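Long-range contacts in 4-carboxymuconolactone decarboxylase (Sinorhizobium meliloti, PDB 4G9Q), which belongs to the carboxymuconolactone decarboxylase family and is probably a lyase of benzoate degradation, with a peroxiredoxin-like activity also possible: residues L84-E89 / I212-V217; P91-Y96 / G131-A136; V105-I110 / Q144-A149; I110-T115 / R195-P200; I114-Y119 / L205-A210. One frame throughout, in Å; residues are numbered along the deposited sequence.

Interaction 1: L84-E89 / I212-V217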
# COMPACT_ATOMS: atom_id res chain seq x y z
N LEU A 84 -4.40 10.83 2.06
CA LEU A 84 -4.38 10.18 3.37
C LEU A 84 -5.35 9.01 3.43
O LEU A 84 -5.03 7.96 3.99
CB LEU A 84 -4.69 11.19 4.48
CG LEU A 84 -3.68 12.32 4.66
CD1 LEU A 84 -4.22 13.34 5.64
CD2 LEU A 84 -2.32 11.81 5.12
N ILE A 85 -6.54 9.20 2.86
CA ILE A 85 -7.52 8.11 2.78
C ILE A 85 -6.98 6.94 1.96
O ILE A 85 -6.96 5.80 2.44
CB ILE A 85 -8.89 8.57 2.22
CG1 ILE A 85 -9.52 9.60 3.17
CG2 ILE A 85 -9.85 7.36 2.02
CD1 ILE A 85 -10.74 10.31 2.60
N ALA A 86 -6.52 7.24 0.75
CA ALA A 86 -6.04 6.20 -0.18
C ALA A 86 -4.86 5.41 0.39
O ALA A 86 -4.74 4.19 0.15
CB ALA A 86 -5.66 6.83 -1.52
N ARG A 87 -3.99 6.09 1.13
CA ARG A 87 -2.75 5.49 1.63
C ARG A 87 -2.87 4.86 3.02
O ARG A 87 -1.87 4.42 3.59
CB ARG A 87 -1.62 6.51 1.60
CG ARG A 87 -1.21 6.90 0.20
CD ARG A 87 -0.15 7.99 0.21
NE ARG A 87 1.08 7.57 0.89
CZ ARG A 87 2.03 6.81 0.36
NH1 ARG A 87 1.93 6.34 -0.87
NH2 ARG A 87 3.10 6.50 1.08
N GLY A 88 -4.09 4.82 3.55
CA GLY A 88 -4.34 4.23 4.87
C GLY A 88 -3.64 4.98 5.99
O GLY A 88 -3.10 4.38 6.91
N GLU A 89 -3.67 6.30 5.89
CA GLU A 89 -3.09 7.16 6.91
C GLU A 89 -4.21 7.95 7.60
O GLU A 89 -4.07 9.13 7.90
CB GLU A 89 -2.04 8.09 6.29
CG GLU A 89 -0.90 7.33 5.60
CD GLU A 89 0.05 8.23 4.82
OE1 GLU A 89 -0.07 9.47 4.93
OE2 GLU A 89 0.91 7.69 4.09
N ILE A 212 -2.95 8.63 -7.93
CA ILE A 212 -1.53 8.98 -7.89
C ILE A 212 -0.92 8.50 -6.57
O ILE A 212 0.20 7.98 -6.55
CB ILE A 212 -1.31 10.50 -8.10
CG1 ILE A 212 -1.71 10.90 -9.53
CG2 ILE A 212 0.15 10.88 -7.85
CD1 ILE A 212 -1.90 12.39 -9.73
N SER A 213 -1.67 8.65 -5.48
CA SER A 213 -1.17 8.37 -4.13
C SER A 213 -0.79 6.92 -3.87
O SER A 213 -0.03 6.63 -2.94
CB SER A 213 -2.17 8.86 -3.08
OG SER A 213 -2.23 10.27 -3.11
N VAL A 214 -1.33 6.02 -4.69
CA VAL A 214 -1.04 4.60 -4.56
C VAL A 214 -0.44 4.02 -5.85
O VAL A 214 -0.37 2.80 -6.02
CB VAL A 214 -2.27 3.78 -4.09
CG1 VAL A 214 -2.73 4.25 -2.69
CG2 VAL A 214 -3.41 3.88 -5.09
N GLY A 215 -0.02 4.90 -6.75
CA GLY A 215 0.70 4.51 -7.97
C GLY A 215 -0.13 3.82 -9.03
O GLY A 215 0.40 3.08 -9.86
N GLN A 216 -1.44 4.07 -9.01
CA GLN A 216 -2.35 3.45 -9.97
C GLN A 216 -2.37 4.23 -11.28
O GLN A 216 -3.38 4.82 -11.67
CB GLN A 216 -3.75 3.28 -9.37
CG GLN A 216 -3.88 2.07 -8.43
CD GLN A 216 -5.12 2.15 -7.55
OE1 GLN A 216 -5.90 3.09 -7.66
NE2 GLN A 216 -5.29 1.18 -6.65
N VAL A 217 -1.23 4.19 -11.97
CA VAL A 217 -1.02 4.94 -13.20
C VAL A 217 -1.90 4.49 -14.37
O VAL A 217 -2.16 5.27 -15.28
CB VAL A 217 0.48 4.94 -13.62
CG1 VAL A 217 1.30 5.77 -12.64
CG2 VAL A 217 1.02 3.51 -13.71
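R87 and S213 make the one polar link between the segments. R87 NH1 gives a hydrogen bond to S213 O at 2.9 Å, with an N-H...O angle of 159°. The oxygen lies at the guanidinium edge, in its plane, and the donor sits nearly along the C=O axis. A bend at chi3 (61°) swings the guanidinium group round to this carbonyl. Charge holds the same group from another side. R87 NE forms a salt bridge with E89 OE2 at 3.2 Å, and the nitrogen stands above the carboxylate plane. K125 of the second subunit also pairs with E89, so the arginine lies close to a subunit interface. Both segments are helix ends closed by Schellman motifs, with G88 and G215 as the C-prime residues. In the first, E89 N bonds L84 O at 2.9 Å and G88 N bonds I85 O at 3.2 Å. In the second, G215 N bonds I212 O at 3.1 Å. S213 O lies at the C-terminal end of helix 200-213, where the helix dipole would probably favour a positive group. The apolar contacts are light. A86 CB meets V214 CG1 at 4.1 Å, and V214 CG1 lies 3.5 Å from A86 O. R87 CG touches S213 CB at 3.9 Å, while S213 OG turns to A209 O in its own helix.

Interaction 2: P91-Y96 / G131-A136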
# COMPACT_ATOMS: atom_id res chain seq x y z
N PRO A 91 -5.37 8.17 10.67
CA PRO A 91 -5.14 8.93 11.91
C PRO A 91 -4.80 10.42 11.72
O PRO A 91 -5.22 11.25 12.52
CB PRO A 91 -3.95 8.20 12.54
CG PRO A 91 -4.12 6.80 12.09
CD PRO A 91 -4.67 6.87 10.70
N ALA A 92 -4.05 10.72 10.66
CA ALA A 92 -3.67 12.10 10.32
C ALA A 92 -4.87 12.96 9.94
O ALA A 92 -4.77 14.19 9.89
CB ALA A 92 -2.65 12.09 9.18
N LEU A 93 -6.01 12.31 9.68
CA LEU A 93 -7.21 12.97 9.19
C LEU A 93 -7.87 13.90 10.19
O LEU A 93 -8.53 14.85 9.79
CB LEU A 93 -8.24 11.94 8.72
CG LEU A 93 -8.69 11.85 7.26
CD1 LEU A 93 -7.72 12.43 6.24
CD2 LEU A 93 -9.04 10.40 6.93
N THR A 94 -7.73 13.64 11.48
CA THR A 94 -8.32 14.53 12.48
C THR A 94 -7.76 15.94 12.27
O THR A 94 -8.52 16.91 12.17
CB THR A 94 -8.07 14.03 13.92
OG1 THR A 94 -8.54 12.69 14.04
CG2 THR A 94 -8.83 14.90 14.93
N TYR A 95 -6.44 16.04 12.17
CA TYR A 95 -5.79 17.32 11.90
C TYR A 95 -6.12 17.83 10.50
O TYR A 95 -6.52 18.98 10.34
CB TYR A 95 -4.27 17.21 12.09
CG TYR A 95 -3.53 18.45 11.66
CD1 TYR A 95 -3.44 19.57 12.50
CD2 TYR A 95 -2.94 18.53 10.39
CE1 TYR A 95 -2.78 20.72 12.09
CE2 TYR A 95 -2.28 19.67 9.98
CZ TYR A 95 -2.20 20.76 10.83
OH TYR A 95 -1.54 21.89 10.41
N TYR A 96 -5.97 16.97 9.50
CA TYR A 96 -6.13 17.42 8.11
C TYR A 96 -7.56 17.74 7.70
O TYR A 96 -7.78 18.63 6.89
CB TYR A 96 -5.42 16.48 7.12
CG TYR A 96 -3.95 16.82 7.01
CD1 TYR A 96 -3.53 17.95 6.32
CD2 TYR A 96 -2.99 16.02 7.62
CE1 TYR A 96 -2.18 18.28 6.23
CE2 TYR A 96 -1.63 16.33 7.53
CZ TYR A 96 -1.24 17.46 6.83
OH TYR A 96 0.09 17.78 6.74
N GLY A 131 -13.68 7.20 12.54
CA GLY A 131 -13.21 7.69 13.84
C GLY A 131 -12.55 9.06 13.80
O GLY A 131 -13.00 9.99 14.48
N PRO A 132 -11.46 9.19 13.00
CA PRO A 132 -10.74 10.46 12.90
C PRO A 132 -11.59 11.64 12.40
O PRO A 132 -11.51 12.74 12.96
CB PRO A 132 -9.62 10.15 11.91
CG PRO A 132 -9.37 8.69 12.09
CD PRO A 132 -10.73 8.10 12.34
N VAL A 133 -12.40 11.43 11.36
CA VAL A 133 -13.21 12.52 10.80
C VAL A 133 -14.39 12.88 11.72
O VAL A 133 -14.73 14.05 11.84
CB VAL A 133 -13.67 12.23 9.35
CG1 VAL A 133 -14.60 13.34 8.84
CG2 VAL A 133 -12.46 12.11 8.42
N SER A 134 -14.99 11.88 12.37
CA SER A 134 -16.07 12.15 13.33
C SER A 134 -15.57 13.03 14.47
O SER A 134 -16.29 13.91 14.94
CB SER A 134 -16.70 10.86 13.87
OG SER A 134 -15.83 10.17 14.74
N GLU A 135 -14.33 12.80 14.91
CA GLU A 135 -13.72 13.62 15.95
C GLU A 135 -13.53 15.07 15.46
O GLU A 135 -13.85 16.01 16.19
CB GLU A 135 -12.38 13.02 16.39
CG GLU A 135 -11.73 13.76 17.56
CD GLU A 135 -10.39 13.17 17.96
OE1 GLU A 135 -10.19 11.95 17.82
OE2 GLU A 135 -9.53 13.95 18.44
N ALA A 136 -13.04 15.22 14.24
CA ALA A 136 -12.86 16.54 13.63
C ALA A 136 -14.20 17.29 13.54
O ALA A 136 -14.27 18.47 13.88
CB ALA A 136 -12.22 16.42 12.26
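T94 and P132 form the tight part of the contact, with their CA atoms 4.8 Å apart. T94 OG1 gives a hydrogen bond to P132 O at 3.2 Å. The C=O...donor angle is 102°, so the hydroxyl comes in beside the carbonyl and tilted from its plane. A136 N reaches the same oxygen from the opposite face. The chi1 of T94 (-54°) sets OG1 beside the backbone N, facing this carbonyl, and leaves CG2 beside the E135 carboxylate. A valine here would probably leave P132 O without its side-chain donor and loosen the tie between the helices. Next to it, L93 CB packs on P132 CB at 3.9 Å, and L93 CG on V133 CG2 at 4.0 Å. These contacts join helix 93-102 to helix 130-139 in an all-helical fold. V133 also packs on I110 and I114 of helix 107-120 and on V49 of the third subunit. The small A136 lets its CB come within 3.7 Å of T94 O. The outer side is looser. There P91 CA only grazes P132 CG at 4.2 Å. T94 CG2 lies 3.7 Å from E135 OE2, whose charge is paired with K139.

Interaction 3: V105-I110 / Q144-A149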
# COMPACT_ATOMS: atom_id res chain seq x y z
N VAL A 105 -13.26 23.90 2.67
CA VAL A 105 -13.90 22.67 2.21
C VAL A 105 -15.14 22.47 3.08
O VAL A 105 -15.07 22.57 4.31
CB VAL A 105 -12.97 21.42 2.32
CG1 VAL A 105 -13.68 20.17 1.80
CG2 VAL A 105 -11.67 21.64 1.54
N LYS A 106 -16.28 22.23 2.44
CA LYS A 106 -17.54 22.02 3.15
C LYS A 106 -17.57 20.65 3.82
O LYS A 106 -17.00 19.70 3.28
CB LYS A 106 -18.73 22.13 2.19
CG LYS A 106 -18.89 23.49 1.53
CD LYS A 106 -20.05 23.44 0.55
CE LYS A 106 -20.21 24.73 -0.22
NZ LYS A 106 -21.37 24.62 -1.15
N PRO A 107 -18.24 20.54 4.99
CA PRO A 107 -18.43 19.22 5.59
C PRO A 107 -19.00 18.21 4.59
O PRO A 107 -18.57 17.05 4.58
CB PRO A 107 -19.44 19.49 6.70
CG PRO A 107 -19.15 20.90 7.12
CD PRO A 107 -18.74 21.62 5.86
N SER A 108 -19.93 18.65 3.76
CA SER A 108 -20.58 17.77 2.78
C SER A 108 -19.59 17.26 1.73
O SER A 108 -19.73 16.15 1.22
CB SER A 108 -21.76 18.48 2.10
OG SER A 108 -21.34 19.64 1.41
N GLU A 109 -18.58 18.08 1.42
CA GLU A 109 -17.54 17.70 0.45
C GLU A 109 -16.58 16.65 1.04
O GLU A 109 -16.18 15.71 0.34
CB GLU A 109 -16.80 18.94 -0.04
CG GLU A 109 -17.66 19.80 -0.97
CD GLU A 109 -17.02 21.14 -1.30
OE1 GLU A 109 -16.33 21.70 -0.43
OE2 GLU A 109 -17.23 21.63 -2.43
N ILE A 110 -16.25 16.79 2.32
CA ILE A 110 -15.45 15.79 3.03
C ILE A 110 -16.24 14.49 3.11
O ILE A 110 -15.72 13.42 2.80
CB ILE A 110 -15.03 16.28 4.44
CG1 ILE A 110 -14.14 17.53 4.32
CG2 ILE A 110 -14.33 15.16 5.23
CD1 ILE A 110 -13.65 18.11 5.64
N GLN A 144 -25.06 16.05 11.61
CA GLN A 144 -25.39 15.21 10.45
C GLN A 144 -26.16 15.96 9.38
O GLN A 144 -26.17 15.56 8.21
CB GLN A 144 -26.19 13.98 10.88
CG GLN A 144 -25.46 13.03 11.81
CD GLN A 144 -26.39 11.98 12.33
OE1 GLN A 144 -26.69 11.01 11.64
NE2 GLN A 144 -26.90 12.18 13.55
N ASP A 145 -26.81 17.05 9.77
CA ASP A 145 -27.58 17.87 8.83
C ASP A 145 -26.70 18.57 7.79
O ASP A 145 -27.21 19.06 6.78
CB ASP A 145 -28.45 18.88 9.59
CG ASP A 145 -27.64 19.90 10.37
OD1 ASP A 145 -26.57 19.54 10.93
OD2 ASP A 145 -28.06 21.06 10.45
N GLN A 146 -25.39 18.60 8.04
CA GLN A 146 -24.43 19.28 7.15
C GLN A 146 -23.73 18.32 6.18
O GLN A 146 -22.92 18.74 5.35
CB GLN A 146 -23.38 20.02 7.97
CG GLN A 146 -23.93 21.14 8.86
CD GLN A 146 -22.84 22.07 9.35
OE1 GLN A 146 -22.05 22.58 8.55
NE2 GLN A 146 -22.79 22.29 10.65
N LEU A 147 -24.05 17.03 6.28
CA LEU A 147 -23.34 16.00 5.52
C LEU A 147 -23.92 15.81 4.11
O LEU A 147 -24.98 16.35 3.78
CB LEU A 147 -23.34 14.68 6.31
CG LEU A 147 -22.84 14.78 7.76
CD1 LEU A 147 -22.98 13.46 8.48
CD2 LEU A 147 -21.41 15.27 7.81
N ALA A 148 -23.20 15.05 3.29
CA ALA A 148 -23.66 14.76 1.93
C ALA A 148 -24.94 13.94 1.99
O ALA A 148 -25.09 13.08 2.85
CB ALA A 148 -22.58 14.01 1.16
N ALA A 149 -25.87 14.23 1.08
CA ALA A 149 -27.18 13.58 1.09
C ALA A 149 -27.08 12.10 0.74
O ALA A 149 -26.31 11.72 -0.14
CB ALA A 149 -28.13 14.29 0.12
O HOH W 1 -21.73 20.97 4.39
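S108, in the first turn of helix 107-120, comes up against L147 with a CA to CA distance of 4.3 Å. The segment 144-149 starts as a short 3-10 turn and then runs past the helix start as a loop. A water joins the two backbones. It accepts from S108 N at 3.0 Å and donates to Q146 O at 2.7 Å. The direct approach of S108 N to Q146 O has a poor angle, so the water supplies the acceptor that this first-turn amide needs. K106 is the N-cap. Its own N bonds E109 OE1 at 2.9 Å, so a side chain of the first turn holds the residue before the helix. Among the side chains, P107 meets Q146. The P107 ring offers CG to Q146 OE1 at 3.6 Å, and the two side chains pass at a slant. Q146 CG stands beside its backbone N (chi1 -62°), and the extended chain beyond it brings the amide oxygen to the proline. S108 CB rests 3.5 Å from Q146 O. A148 CB touches S108 O at 3.6 Å, a plain van der Waals contact at the helix backbone. Around the contact, P107 packs on L101 of helix 93-102. L147 packs on F137 of helix 130-139 and on R47 of the third subunit, so the loop lies against helices 107-120 and 130-139 at the subunit boundary.

Interaction 4: I110-T115 / R195-P200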
# COMPACT_ATOMS: atom_id res chain seq x y z
N ILE A 110 -16.25 16.79 2.32
CA ILE A 110 -15.45 15.79 3.03
C ILE A 110 -16.24 14.49 3.11
O ILE A 110 -15.72 13.42 2.80
CB ILE A 110 -15.03 16.28 4.44
CG1 ILE A 110 -14.14 17.53 4.32
CG2 ILE A 110 -14.33 15.16 5.23
CD1 ILE A 110 -13.65 18.11 5.64
N SER A 111 -17.51 14.61 3.51
CA SER A 111 -18.43 13.48 3.56
C SER A 111 -18.46 12.73 2.23
O SER A 111 -18.35 11.49 2.19
CB SER A 111 -19.84 13.99 3.92
OG SER A 111 -20.75 12.93 4.04
N GLU A 112 -18.60 13.48 1.13
CA GLU A 112 -18.69 12.87 -0.19
C GLU A 112 -17.37 12.27 -0.66
O GLU A 112 -17.36 11.27 -1.37
CB GLU A 112 -19.24 13.88 -1.21
CG GLU A 112 -19.60 13.27 -2.58
CD GLU A 112 -20.74 12.26 -2.52
OE1 GLU A 112 -21.40 12.13 -1.46
OE2 GLU A 112 -20.99 11.60 -3.55
N THR A 113 -16.25 12.87 -0.25
CA THR A 113 -14.93 12.34 -0.61
C THR A 113 -14.75 10.93 -0.03
O THR A 113 -14.26 10.03 -0.71
CB THR A 113 -13.80 13.28 -0.14
OG1 THR A 113 -13.93 14.52 -0.84
CG2 THR A 113 -12.42 12.68 -0.44
N ILE A 114 -15.16 10.77 1.22
CA ILE A 114 -15.12 9.47 1.90
C ILE A 114 -15.96 8.43 1.13
O ILE A 114 -15.48 7.34 0.85
CB ILE A 114 -15.54 9.61 3.38
CG1 ILE A 114 -14.48 10.46 4.11
CG2 ILE A 114 -15.69 8.24 4.04
CD1 ILE A 114 -14.92 11.04 5.44
N THR A 115 -17.19 8.79 0.77
CA THR A 115 -18.06 7.88 0.03
C THR A 115 -17.49 7.53 -1.34
O THR A 115 -17.51 6.36 -1.75
CB THR A 115 -19.47 8.45 -0.09
OG1 THR A 115 -20.01 8.62 1.22
CG2 THR A 115 -20.38 7.53 -0.90
N ARG A 195 -23.68 12.17 -8.42
CA ARG A 195 -24.04 12.70 -7.11
C ARG A 195 -23.56 14.15 -6.99
O ARG A 195 -22.41 14.45 -7.28
CB ARG A 195 -23.48 11.81 -6.00
CG ARG A 195 -24.24 10.48 -5.85
CD ARG A 195 -23.53 9.54 -4.86
NE ARG A 195 -23.36 10.17 -3.55
CZ ARG A 195 -24.27 10.17 -2.58
NH1 ARG A 195 -25.44 9.56 -2.74
NH2 ARG A 195 -24.01 10.79 -1.44
N PRO A 196 -24.46 15.07 -6.58
CA PRO A 196 -24.10 16.50 -6.63
C PRO A 196 -23.21 17.02 -5.50
O PRO A 196 -22.75 18.17 -5.56
CB PRO A 196 -25.47 17.20 -6.60
CG PRO A 196 -26.35 16.25 -5.83
CD PRO A 196 -25.89 14.87 -6.28
N ASP A 197 -22.96 16.20 -4.48
CA ASP A 197 -22.28 16.65 -3.26
C ASP A 197 -20.80 16.98 -3.47
O ASP A 197 -20.18 17.67 -2.65
CB ASP A 197 -22.50 15.63 -2.15
CG ASP A 197 -23.94 15.14 -2.10
OD1 ASP A 197 -24.72 15.66 -1.26
OD2 ASP A 197 -24.31 14.26 -2.93
N LEU A 198 -20.23 16.49 -4.57
CA LEU A 198 -18.99 17.04 -5.11
C LEU A 198 -19.29 17.50 -6.52
O LEU A 198 -19.92 16.78 -7.30
CB LEU A 198 -17.88 15.99 -5.16
CG LEU A 198 -17.18 15.59 -3.86
CD1 LEU A 198 -16.35 14.32 -4.08
CD2 LEU A 198 -16.32 16.73 -3.30
N ALA A 199 -18.83 18.70 -6.85
CA ALA A 199 -18.82 19.16 -8.24
C ALA A 199 -17.96 18.19 -9.05
O ALA A 199 -16.99 17.65 -8.52
CB ALA A 199 -18.27 20.56 -8.32
N PRO A 200 -18.32 17.95 -10.33
CA PRO A 200 -17.55 17.03 -11.17
C PRO A 200 -16.05 17.30 -11.15
O PRO A 200 -15.27 16.35 -11.05
CB PRO A 200 -18.14 17.26 -12.56
CG PRO A 200 -19.57 17.57 -12.26
CD PRO A 200 -19.52 18.45 -11.04
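E112 and R195 form the core of a largely buried salt-bridge network, where helix 107-120 meets the loop that leads into helix 200-213. R195 grips the carboxylate side-on with two nitrogens. R195 NH2 bonds E112 OE1 at 2.9 Å, with an N-H...O angle of 168°. R195 NE bonds E112 OE2 at 2.8 Å. Both oxygens use their syn lone pairs, and the two flat groups are only 17° apart. A bend at chi2 (65°) in E112 turns its carboxylate edge to the arginine. D197 adds a long, charge-only bridge: its OD2 is 3.8 Å from R195 NH2 and well out of the guanidinium plane. The same OD2 lies 3.9 Å from E112 OE1, a like-charge neighbour, while D197 OD1 takes the amide of A149. L198 CG packs on E112 CG at 3.6 Å, and L198 CD1 lies 4.0 Å from T113 OG1, a hydroxyl bonded to E109 O. R203 also forms a salt bridge with E112 OE2. Two arginines therefore serve one carboxylate beside D197, so the negative charges are probably balanced locally, and the paired bonds keep the R195 and E112 planes from turning.

Interaction 5: I114-Y119 / L205-A210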
# COMPACT_ATOMS: atom_id res chain seq x y z
N ILE A 114 -15.16 10.77 1.22
CA ILE A 114 -15.12 9.47 1.90
C ILE A 114 -15.96 8.43 1.13
O ILE A 114 -15.48 7.34 0.85
CB ILE A 114 -15.54 9.61 3.38
CG1 ILE A 114 -14.48 10.46 4.11
CG2 ILE A 114 -15.69 8.24 4.04
CD1 ILE A 114 -14.92 11.04 5.44
N THR A 115 -17.19 8.79 0.77
CA THR A 115 -18.06 7.88 0.03
C THR A 115 -17.49 7.53 -1.34
O THR A 115 -17.51 6.36 -1.75
CB THR A 115 -19.47 8.45 -0.09
OG1 THR A 115 -20.01 8.62 1.22
CG2 THR A 115 -20.38 7.53 -0.90
N HIS A 116 -16.97 8.54 -2.03
CA HIS A 116 -16.37 8.34 -3.33
C HIS A 116 -15.19 7.38 -3.25
O HIS A 116 -15.05 6.48 -4.08
CB HIS A 116 -15.92 9.67 -3.94
CG HIS A 116 -15.50 9.56 -5.37
ND1 HIS A 116 -16.41 9.42 -6.39
CD2 HIS A 116 -14.28 9.55 -5.94
CE1 HIS A 116 -15.77 9.32 -7.54
NE2 HIS A 116 -14.47 9.40 -7.30
N LEU A 117 -14.35 7.57 -2.24
CA LEU A 117 -13.16 6.74 -2.11
C LEU A 117 -13.42 5.35 -1.54
O LEU A 117 -12.55 4.48 -1.63
CB LEU A 117 -12.05 7.48 -1.35
CG LEU A 117 -11.53 8.72 -2.10
CD1 LEU A 117 -10.39 9.34 -1.34
CD2 LEU A 117 -11.13 8.40 -3.54
N ALA A 118 -14.61 5.11 -0.99
CA ALA A 118 -15.03 3.73 -0.68
C ALA A 118 -14.98 2.89 -1.95
O ALA A 118 -14.51 1.75 -1.94
CB ALA A 118 -16.44 3.72 -0.09
N TYR A 119 -15.42 3.49 -3.06
CA TYR A 119 -15.41 2.81 -4.35
C TYR A 119 -14.04 2.81 -5.00
O TYR A 119 -13.63 1.80 -5.58
CB TYR A 119 -16.43 3.44 -5.29
CG TYR A 119 -17.86 3.22 -4.85
CD1 TYR A 119 -18.57 2.08 -5.26
CD2 TYR A 119 -18.50 4.14 -4.04
CE1 TYR A 119 -19.89 1.88 -4.86
CE2 TYR A 119 -19.82 3.95 -3.63
CZ TYR A 119 -20.50 2.82 -4.04
OH TYR A 119 -21.80 2.65 -3.64
N LEU A 205 -10.85 15.63 -9.16
CA LEU A 205 -9.67 16.02 -8.38
C LEU A 205 -9.34 14.97 -7.30
O LEU A 205 -8.20 14.52 -7.20
CB LEU A 205 -9.87 17.40 -7.74
CG LEU A 205 -8.74 17.94 -6.86
CD1 LEU A 205 -7.45 18.07 -7.65
CD2 LEU A 205 -9.13 19.27 -6.23
N VAL A 206 -10.33 14.58 -6.51
CA VAL A 206 -10.10 13.58 -5.46
C VAL A 206 -9.72 12.22 -6.05
O VAL A 206 -8.89 11.50 -5.49
CB VAL A 206 -11.26 13.47 -4.43
CG1 VAL A 206 -11.39 14.76 -3.61
CG2 VAL A 206 -12.58 13.13 -5.09
N THR A 207 -10.32 11.87 -7.20
CA THR A 207 -10.01 10.62 -7.88
C THR A 207 -8.55 10.60 -8.36
O THR A 207 -7.83 9.64 -8.06
CB THR A 207 -10.97 10.33 -9.05
OG1 THR A 207 -12.32 10.40 -8.59
CG2 THR A 207 -10.71 8.94 -9.64
N ILE A 208 -8.12 11.63 -9.07
CA ILE A 208 -6.72 11.64 -9.54
C ILE A 208 -5.74 11.63 -8.36
O ILE A 208 -4.71 10.95 -8.42
CB ILE A 208 -6.40 12.75 -10.60
CG1 ILE A 208 -6.55 14.16 -10.04
CG2 ILE A 208 -7.25 12.53 -11.88
CD1 ILE A 208 -5.96 15.26 -10.94
N ALA A 209 -6.09 12.32 -7.28
CA ALA A 209 -5.23 12.35 -6.09
C ALA A 209 -5.10 10.96 -5.47
O ALA A 209 -3.99 10.52 -5.15
CB ALA A 209 -5.76 13.36 -5.06
N ALA A 210 -6.22 10.27 -5.34
CA ALA A 210 -6.23 8.92 -4.76
C ALA A 210 -5.44 7.93 -5.62
O ALA A 210 -4.74 7.07 -5.08
CB ALA A 210 -7.66 8.44 -4.56
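H116 and T207 meet where helix 107-120 crosses helix 200-213, a helix-helix packing near the centre of this all-helical chain. The crossing joins the two stretches that match the carboxymuconolactone decarboxylase family. The local axes approach to 10.5 Å and cross at -47°. One short bond links the two helices. H116 NE2 donates to T207 OG1 at 2.7 Å. The N-H...O angle is 139°, so the bond is bent, and the hydroxyl is tilted from the imidazole plane while still near its edge. With CG of H116 anti to the backbone N (chi1 -170°), the ring extends across to the other helix. T207 OG1 is also bonded to R203 O in its own helix. The imidazole also has aromatic neighbours: it is stacked with Y120 and edge-to-face with W193. A phenylalanine in place of H116 would probably leave T207 OG1 without its donor and take away the polar tie between the helices. The other contacts are mostly apolar. V206 CG2 touches H116 CD2 at 4.1 Å, meeting the ring obliquely. L117 leans across to A210, with CD2 3.6 Å from A210 CB. The alanine has only its methyl there, which lets the leucine come close. The same L117 is backed by I85 of helix 73-86, and its CD2 lies 4.3 Å from V206 O.

How the interactions relate
Interactions 3, 4 and 5 follow one another along helix 107-120. Interactions 3 and 4 share I110, and interactions 4 and 5 share I114 and T115. Their centres lie about 8 Å (3 to 4) and 9 Å (4 to 5) apart. A149 ties interaction 3 to interaction 4 through R195 and D197. Helix 200-213 carries one side of interactions 1 and 5, whose centres are about 10 Å apart. Interaction 2 lies to one side, about 17 Å from interaction 1, and meets helix 107-120 through V133. Along the chain, interaction 1 encloses all the others. Helix 107-120 of the first family region thus packs on the second, and interactions 2 to 5 all touch the third subunit.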